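Uncharacterized protein (Corynebacterium diphtheriae, PDB 3V7B) is of unknown function, a single-chain DUF2020-domain protein whose antiparallel sheet and flanking helices are consistent with its place in the Mog1p/PsbP clan. Local coordinates at residues Tyr117-Val128 / Met141-Leu151. Sequence-based numbering, arbitrary orientation. Where two conformers were deposited one is given.
Sequences YAVQKGPVAVVV and MAKEAIARLGL
Ala-142 presents its methyl to the sheet where three side chains converge: CB lies 3.5 Å from CD2 of Tyr-117, approaching the ring obliquely, and 3.8 Å from CG2 of Val-128, with CG1 of Val-126 slightly farther off. The small side chain is consistent with the close approach of the helix here, where the CA atoms of Val-128 and Ala-142 are 6.1 Å apart. Val-128 divides its branches, CG2 resting over the backbone N and CA of Ala-142 while CG1 meets the CE methyl of Met-141, a selenomethionine whose bend at chi3 (-76°) folds that methyl back toward the valine. One turn further along the helix, CG1 of Ile-146 lies 3.7 Å from CG2 of Val-126, and its CD1 reaches on to CG2 of Val-119. Leu-151 completes the row, resting CD1 against Val-126 CG2 and Val-124 CG1, both on the same side of it. Its carboxylate faces Lys-121: NZ makes a weak hydrogen bond of 2.9 Å to Leu-151 O and a long salt bridge to OXT, while a water donates to OXT and accepts weakly from NZ. A Schellman motif at Gly-150 turns the C-terminus back over the hairpin. The axes of strand 124-128 and helix 141-149 approach to 8.5 Å at 141°, roughly antiparallel. The C-terminal helix thus packs on one face of the beta-hairpin 114-121/124-130, reaching strand 114-121 through Tyr-117 and Val-119; in the antiparallel sheet, strands 69-75 and 105-111 flank this hairpin, and helix 33-40 touches Met-141.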
loop_
_atom_site.group_PDB
_atom_site.type_symbol
_atom_site.label_atom_id
_atom_site.label_comp_id
_atom_site.label_asym_id
_atom_site.label_seq_id
_atom_site.Cartn_x
_atom_site.Cartn_y
_atom_site.Cartn_z
ATOM N N TYR A 117 5.707 2.010 3.646
ATOM C CA TYR A 117 5.476 3.406 3.670
ATOM C C TYR A 117 4.005 3.541 3.986
ATOM O O TYR A 117 3.113 3.056 3.225
ATOM C CB TYR A 117 5.843 4.103 2.332
ATOM C CG TYR A 117 5.734 5.642 2.375
ATOM C CD1 TYR A 117 6.891 6.430 2.608
ATOM C CD2 TYR A 117 4.533 6.309 2.146
ATOM C CE1 TYR A 117 6.836 7.800 2.658
ATOM C CE2 TYR A 117 4.470 7.697 2.192
ATOM C CZ TYR A 117 5.647 8.443 2.429
ATOM O OH TYR A 117 5.663 9.815 2.481
ATOM N N ALA A 118 3.729 4.145 5.130
ATOM C CA ALA A 118 2.366 4.202 5.681
ATOM C C ALA A 118 2.034 5.558 6.231
ATOM O O ALA A 118 2.709 6.092 7.094
ATOM C CB ALA A 118 2.164 3.133 6.743
ATOM N N VAL A 119 0.987 6.179 5.668
ATOM C CA VAL A 119 0.618 7.510 6.061
ATOM C C VAL A 119 -0.874 7.663 6.169
ATOM O O VAL A 119 -1.626 6.925 5.572
ATOM C CB VAL A 119 1.117 8.610 5.102
ATOM C CG1 VAL A 119 2.691 8.771 5.207
ATOM C CG2 VAL A 119 0.626 8.296 3.641
ATOM N N GLN A 120 -1.275 8.571 7.024
ATOM C CA GLN A 120 -2.705 8.952 7.079
ATOM C C GLN A 120 -2.919 10.445 7.024
ATOM O O GLN A 120 -2.051 11.252 7.339
ATOM C CB GLN A 120 -3.373 8.352 8.305
ATOM C CG GLN A 120 -2.893 8.793 9.678
ATOM C CD GLN A 120 -3.144 10.211 10.106
ATOM O OE1 GLN A 120 -4.225 10.838 9.914
ATOM N NE2 GLN A 120 -2.160 10.741 10.730
ATOM N N LYS A 121 -4.151 10.783 6.660
ATOM C CA LYS A 121 -4.631 12.141 6.515
ATOM C C LYS A 121 -6.080 12.011 6.941
ATOM O O LYS A 121 -6.879 11.355 6.266
ATOM C CB LYS A 121 -4.548 12.665 5.072
ATOM C CG LYS A 121 -5.010 14.117 4.975
ATOM C CD LYS A 121 -4.646 14.835 3.662
ATOM C CE LYS A 121 -5.598 14.547 2.520
ATOM N NZ LYS A 121 -5.661 15.713 1.549
ATOM N N GLY A 122 -6.425 12.580 8.096
ATOM C CA GLY A 122 -7.798 12.437 8.576
ATOM C C GLY A 122 -8.088 10.941 8.745
ATOM O O GLY A 122 -7.237 10.233 9.177
ATOM N N PRO A 123 -9.252 10.455 8.300
ATOM C CA PRO A 123 -9.544 9.062 8.481
ATOM C C PRO A 123 -9.107 8.141 7.335
ATOM O O PRO A 123 -9.426 6.972 7.369
ATOM C CB PRO A 123 -11.063 9.037 8.595
ATOM C CG PRO A 123 -11.477 10.112 7.693
ATOM C CD PRO A 123 -10.452 11.215 7.908
ATOM N N VAL A 124 -8.349 8.655 6.400
ATOM C CA VAL A 124 -7.849 7.861 5.288
ATOM C C VAL A 124 -6.434 7.433 5.562
ATOM O O VAL A 124 -5.560 8.247 5.961
ATOM C CB VAL A 124 -7.922 8.655 3.975
ATOM C CG1 VAL A 124 -7.391 7.826 2.784
ATOM C CG2 VAL A 124 -9.389 9.065 3.771
ATOM N N ALA A 125 -6.173 6.139 5.331
ATOM C CA ALA A 125 -4.794 5.637 5.418
ATOM C C ALA A 125 -4.353 4.983 4.082
ATOM O O ALA A 125 -5.151 4.378 3.407
ATOM C CB ALA A 125 -4.624 4.673 6.607
ATOM N N VAL A 126 -3.091 5.171 3.721
ATOM C CA VAL A 126 -2.481 4.603 2.535
ATOM C C VAL A 126 -1.209 3.853 2.991
ATOM O O VAL A 126 -0.294 4.458 3.581
ATOM C CB VAL A 126 -2.147 5.692 1.478
ATOM C CG1 VAL A 126 -1.338 5.132 0.300
ATOM C CG2 VAL A 126 -3.416 6.399 0.968
ATOM N N VAL A 127 -1.130 2.556 2.721
ATOM C CA VAL A 127 0.049 1.749 3.096
ATOM C C VAL A 127 0.583 1.051 1.824
ATOM O O VAL A 127 -0.170 0.455 1.055
ATOM C CB VAL A 127 -0.322 0.640 4.146
ATOM C CG1 VAL A 127 0.858 -0.237 4.514
ATOM C CG2 VAL A 127 -1.013 1.235 5.406
ATOM N N VAL A 128 1.891 1.045 1.651
ATOM C CA VAL A 128 2.474 0.362 0.559
ATOM C C VAL A 128 3.600 -0.437 1.178
ATOM O O VAL A 128 4.356 0.116 1.989
ATOM C CB VAL A 128 3.046 1.337 -0.501
ATOM C CG1 VAL A 128 3.841 0.644 -1.572
ATOM C CG2 VAL A 128 1.959 2.176 -1.188
HETATM N N MSE A 141 5.436 4.921 -4.874
HETATM C CA MSE A 141 4.164 4.285 -5.128
HETATM C C MSE A 141 3.020 4.894 -4.300
HETATM O O MSE A 141 1.935 5.097 -4.808
HETATM C CB MSE A 141 4.319 2.744 -4.931
HETATM C CG MSE A 141 5.124 2.099 -6.009
HETATM SE SE MSE A 141 5.186 0.143 -5.904
HETATM C CE MSE A 141 6.434 -0.105 -4.445
ATOM N N ALA A 142 3.250 5.137 -3.014
ATOM C CA ALA A 142 2.206 5.757 -2.182
ATOM C C ALA A 142 1.833 7.113 -2.703
ATOM O O ALA A 142 0.635 7.452 -2.804
ATOM C CB ALA A 142 2.626 5.872 -0.745
ATOM N N LYS A 143 2.820 7.935 -2.999
ATOM C CA LYS A 143 2.577 9.266 -3.547
ATOM C C LYS A 143 1.803 9.244 -4.849
ATOM O O LYS A 143 0.889 10.029 -5.042
ATOM C CB LYS A 143 3.896 10.002 -3.717
ATOM C CG LYS A 143 4.512 10.352 -2.377
ATOM C CD LYS A 143 5.870 11.064 -2.553
ATOM C CE LYS A 143 5.676 12.562 -2.708
ATOM N NZ LYS A 143 5.861 12.980 -4.116
ATOM N N GLU A 144 2.142 8.303 -5.717
ATOM C CA GLU A 144 1.478 8.179 -6.988
ATOM C C GLU A 144 0.047 7.757 -6.834
ATOM O O GLU A 144 -0.841 8.345 -7.487
ATOM C CB GLU A 144 2.225 7.200 -7.887
ATOM C CG GLU A 144 1.656 6.983 -9.297
ATOM C CD GLU A 144 1.448 8.264 -10.117
ATOM O OE1 GLU A 144 2.104 9.292 -9.854
ATOM O OE2 GLU A 144 0.577 8.221 -11.027
ATOM N N ALA A 145 -0.214 6.798 -5.941
ATOM C CA ALA A 145 -1.600 6.344 -5.685
ATOM C C ALA A 145 -2.410 7.505 -5.139
ATOM O O ALA A 145 -3.518 7.787 -5.625
ATOM C CB ALA A 145 -1.611 5.130 -4.688
ATOM N N ILE A 146 -1.857 8.215 -4.149
ATOM C CA ILE A 146 -2.536 9.355 -3.589
ATOM C C ILE A 146 -2.860 10.419 -4.668
ATOM O O ILE A 146 -3.951 10.955 -4.670
ATOM C CB ILE A 146 -1.740 9.957 -2.416
ATOM C CG1 ILE A 146 -1.797 8.990 -1.185
ATOM C CG2 ILE A 146 -2.288 11.380 -2.098
ATOM C CD1 ILE A 146 -0.771 9.304 -0.075
ATOM N N ALA A 147 -1.867 10.760 -5.510
ATOM C CA ALA A 147 -2.138 11.682 -6.614
ATOM C C ALA A 147 -3.243 11.156 -7.576
ATOM O O ALA A 147 -4.178 11.851 -7.940
ATOM C CB ALA A 147 -0.821 11.918 -7.358
ATOM N N ARG A 148 -3.122 9.920 -8.021
ATOM C CA ARG A 148 -4.097 9.356 -8.959
ATOM C C ARG A 148 -5.499 9.264 -8.376
ATOM O O ARG A 148 -6.472 9.409 -9.105
ATOM C CB ARG A 148 -3.642 7.998 -9.493
ATOM C CG ARG A 148 -2.498 8.083 -10.482
ATOM C CD ARG A 148 -3.043 8.526 -11.831
ATOM N NE ARG A 148 -3.881 7.501 -12.433
ATOM C CZ ARG A 148 -3.383 6.461 -13.119
ATOM N NH1 ARG A 148 -2.073 6.325 -13.331
ATOM N NH2 ARG A 148 -4.191 5.564 -13.634
ATOM N N LEU A 149 -5.604 8.998 -7.088
ATOM C CA LEU A 149 -6.949 8.936 -6.470
ATOM C C LEU A 149 -7.527 10.286 -6.038
ATOM O O LEU A 149 -8.660 10.365 -5.625
ATOM C CB LEU A 149 -6.897 7.978 -5.240
ATOM C CG LEU A 149 -6.694 6.529 -5.670
ATOM C CD1 LEU A 149 -6.107 5.686 -4.484
ATOM C CD2 LEU A 149 -7.968 5.954 -6.275
ATOM N N GLY A 150 -6.743 11.358 -6.095
ATOM C CA GLY A 150 -7.235 12.649 -5.679
ATOM C C GLY A 150 -7.450 12.729 -4.166
ATOM O O GLY A 150 -8.320 13.444 -3.739
ATOM N N LEU A 151 -6.644 12.022 -3.363
ATOM C CA LEU A 151 -6.856 11.975 -1.900
ATOM C C LEU A 151 -6.145 13.132 -1.208
ATOM O O LEU A 151 -6.443 13.411 -0.039
ATOM C CB LEU A 151 -6.353 10.649 -1.292
ATOM C CG LEU A 151 -7.069 9.397 -1.770
ATOM C CD1 LEU A 151 -6.373 8.120 -1.327
ATOM C CD2 LEU A 151 -8.553 9.479 -1.390
ATOM O OXT LEU A 151 -5.238 13.792 -1.783
HETATM O O HOH W 1 -3.007 14.914 -0.460
#